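Side-chain contact in glutamyl-tRNA(Gln) amidotransferase subunit B, mitochondrial (Saccharomyces cerevisiae, PDB 4N0H), which serves as the B subunit of a mitochondrial amidotransferase and carries a GatB/GatE-type catalytic domain: residues Leu24-Lys29 with Ile68-Lys73. Numbering follows the deposited sequence.
Sequences LNTKNK and ILFAMK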
loop_
_atom_site.group_PDB
_atom_site.type_symbol
_atom_site.label_atom_id
_atom_site.label_comp_id
_atom_site.label_asym_id
_atom_site.label_seq_id
_atom_site.Cartn_x
_atom_site.Cartn_y
_atom_site.Cartn_z
ATOM N N LEU B 24 -6.105 -3.992 -24.927
ATOM C CA LEU B 24 -7.552 -3.819 -24.988
ATOM C C LEU B 24 -7.906 -2.429 -25.502
ATOM O O LEU B 24 -7.228 -1.452 -25.188
ATOM C CB LEU B 24 -8.182 -4.048 -23.612
ATOM C CG LEU B 24 -8.002 -5.444 -23.008
ATOM C CD1 LEU B 24 -8.857 -5.599 -21.762
ATOM C CD2 LEU B 24 -8.329 -6.527 -24.029
ATOM N N ASN B 25 -8.964 -2.337 -26.300
ATOM C CA ASN B 25 -9.420 -1.032 -26.760
ATOM C C ASN B 25 -10.588 -0.496 -25.934
ATOM O O ASN B 25 -11.620 -0.096 -26.469
ATOM C CB ASN B 25 -9.729 -1.024 -28.266
ATOM C CG ASN B 25 -10.617 -2.172 -28.692
ATOM O OD1 ASN B 25 -10.484 -2.695 -29.801
ATOM N ND2 ASN B 25 -11.530 -2.577 -27.817
ATOM N N THR B 26 -10.415 -0.510 -24.619
ATOM C CA THR B 26 -11.312 0.207 -23.731
ATOM C C THR B 26 -11.108 1.691 -23.997
ATOM O O THR B 26 -10.048 2.101 -24.478
ATOM C CB THR B 26 -10.986 -0.086 -22.259
ATOM O OG1 THR B 26 -9.609 0.211 -22.017
ATOM C CG2 THR B 26 -11.241 -1.554 -21.940
ATOM N N LYS B 27 -12.117 2.498 -23.693
ATOM C CA LYS B 27 -12.009 3.936 -23.903
ATOM C C LYS B 27 -10.888 4.538 -23.054
ATOM O O LYS B 27 -10.109 5.368 -23.528
ATOM C CB LYS B 27 -13.336 4.628 -23.591
ATOM C CG LYS B 27 -13.335 6.120 -23.877
ATOM C CD LYS B 27 -14.706 6.720 -23.622
ATOM C CE LYS B 27 -15.198 6.388 -22.222
ATOM N NZ LYS B 27 -16.586 6.882 -21.983
ATOM N N ASN B 28 -10.809 4.107 -21.802
ATOM C CA ASN B 28 -9.817 4.631 -20.875
ATOM C C ASN B 28 -8.889 3.536 -20.365
ATOM O O ASN B 28 -9.049 2.375 -20.729
ATOM C CB ASN B 28 -10.509 5.372 -19.729
ATOM C CG ASN B 28 -11.325 6.554 -20.226
ATOM O OD1 ASN B 28 -10.952 7.208 -21.206
ATOM N ND2 ASN B 28 -12.446 6.825 -19.569
ATOM N N LYS B 29 -7.917 3.912 -19.538
ATOM C CA LYS B 29 -6.867 2.990 -19.119
ATOM C C LYS B 29 -7.312 2.035 -18.015
ATOM O O LYS B 29 -8.462 2.057 -17.599
ATOM C CB LYS B 29 -5.626 3.757 -18.686
ATOM C CG LYS B 29 -4.962 4.540 -19.809
ATOM C CD LYS B 29 -3.614 5.064 -19.331
ATOM C CE LYS B 29 -2.990 6.025 -20.320
ATOM N NZ LYS B 29 -1.639 6.427 -19.830
ATOM N N ILE B 68 -12.862 -5.728 -17.079
ATOM C CA ILE B 68 -13.522 -6.945 -16.608
ATOM C C ILE B 68 -14.501 -7.477 -17.657
ATOM O O ILE B 68 -14.543 -8.677 -17.935
ATOM C CB ILE B 68 -14.291 -6.704 -15.298
ATOM C CG1 ILE B 68 -13.329 -6.406 -14.149
ATOM C CG2 ILE B 68 -15.164 -7.911 -14.948
ATOM C CD1 ILE B 68 -14.044 -6.168 -12.837
ATOM N N LEU B 69 -15.294 -6.580 -18.232
ATOM C CA LEU B 69 -16.275 -6.971 -19.236
ATOM C C LEU B 69 -15.586 -7.607 -20.440
ATOM O O LEU B 69 -16.008 -8.657 -20.933
ATOM C CB LEU B 69 -17.102 -5.758 -19.676
ATOM C CG LEU B 69 -18.129 -5.992 -20.786
ATOM C CD1 LEU B 69 -19.237 -6.914 -20.303
ATOM C CD2 LEU B 69 -18.701 -4.673 -21.283
ATOM N N PHE B 70 -14.515 -6.966 -20.901
ATOM C CA PHE B 70 -13.760 -7.452 -22.046
ATOM C C PHE B 70 -13.167 -8.820 -21.734
ATOM O O PHE B 70 -13.239 -9.732 -22.551
ATOM C CB PHE B 70 -12.644 -6.472 -22.438
ATOM C CG PHE B 70 -13.117 -5.290 -23.249
ATOM C CD1 PHE B 70 -14.450 -4.916 -23.254
ATOM C CD2 PHE B 70 -12.218 -4.554 -24.007
ATOM C CE1 PHE B 70 -14.881 -3.826 -23.997
ATOM C CE2 PHE B 70 -12.638 -3.459 -24.755
ATOM C CZ PHE B 70 -13.972 -3.096 -24.750
ATOM N N ALA B 71 -12.597 -8.966 -20.541
ATOM C CA ALA B 71 -12.027 -10.250 -20.141
ATOM C C ALA B 71 -13.102 -11.343 -20.018
ATOM O O ALA B 71 -12.842 -12.518 -20.286
ATOM C CB ALA B 71 -11.245 -10.115 -18.853
ATOM N N MET B 72 -14.302 -10.952 -19.598
ATOM C CA MET B 72 -15.430 -11.883 -19.551
ATOM C C MET B 72 -15.772 -12.423 -20.939
ATOM O O MET B 72 -15.928 -13.630 -21.124
ATOM C CB MET B 72 -16.660 -11.209 -18.941
ATOM C CG MET B 72 -16.851 -11.506 -17.465
ATOM S SD MET B 72 -17.070 -13.277 -17.202
ATOM C CE MET B 72 -17.476 -13.300 -15.468
ATOM N N LYS B 73 -15.880 -11.523 -21.911
ATOM C CA LYS B 73 -16.238 -11.911 -23.271
ATOM C C LYS B 73 -15.221 -12.888 -23.853
ATOM O O LYS B 73 -15.589 -13.873 -24.503
ATOM C CB LYS B 73 -16.395 -10.681 -24.171
ATOM C CG LYS B 73 -17.461 -9.708 -23.690
ATOM C CD LYS B 73 -17.599 -8.505 -24.613
ATOM C CE LYS B 73 -18.295 -8.877 -25.906
ATOM N NZ LYS B 73 -18.423 -7.712 -26.830
#
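L24 and F70 have the closest CA atoms across the contact, 7.8 Å apart, where the irregular segment 24-29 passes helix 65-78. F70 points toward this segment and makes nearly all of the contact on the helix side. Three consecutive residues, L24, N25 and T26, touch its side chain from different directions. The methyl CG2 of T26 lies over one face as a CH-pi contact, 4.1 Å from the centroid of the F70 ring and 28° off the ring normal. The chi1 of T26, 55°, sets CG2 beside the backbone N and turns OG1 away from the ring. That hydroxyl hydrogen-bonds within its own segment, T26 OG1 to N28 O at 2.6 Å, which would hold chi1 and so the methyl in place. L24 meets the ring edge with CB, 4.1 Å from F70 CD2. Its CD1 packs on the start of the same side chain, 3.9 Å from F70 CB. The N25 side chain crosses that of F70 at about a right angle. Its ND2 is 3.4 Å from F70 CE2, and the amide plane stands 89° to the ring plane. ND2 has its own hydrogen-bond partner outside the two segments; against the ring it packs. I200 also packs on F70, and P168 touches both L24 and T26. N25 is exposed, whereas L24, T26 and F70 are buried. The arrangement is an aromatic side chain packing helix 65-78 against the loop that follows strand 14-23, a strand of the large mixed sheet in the GatB/GatE catalytic domain.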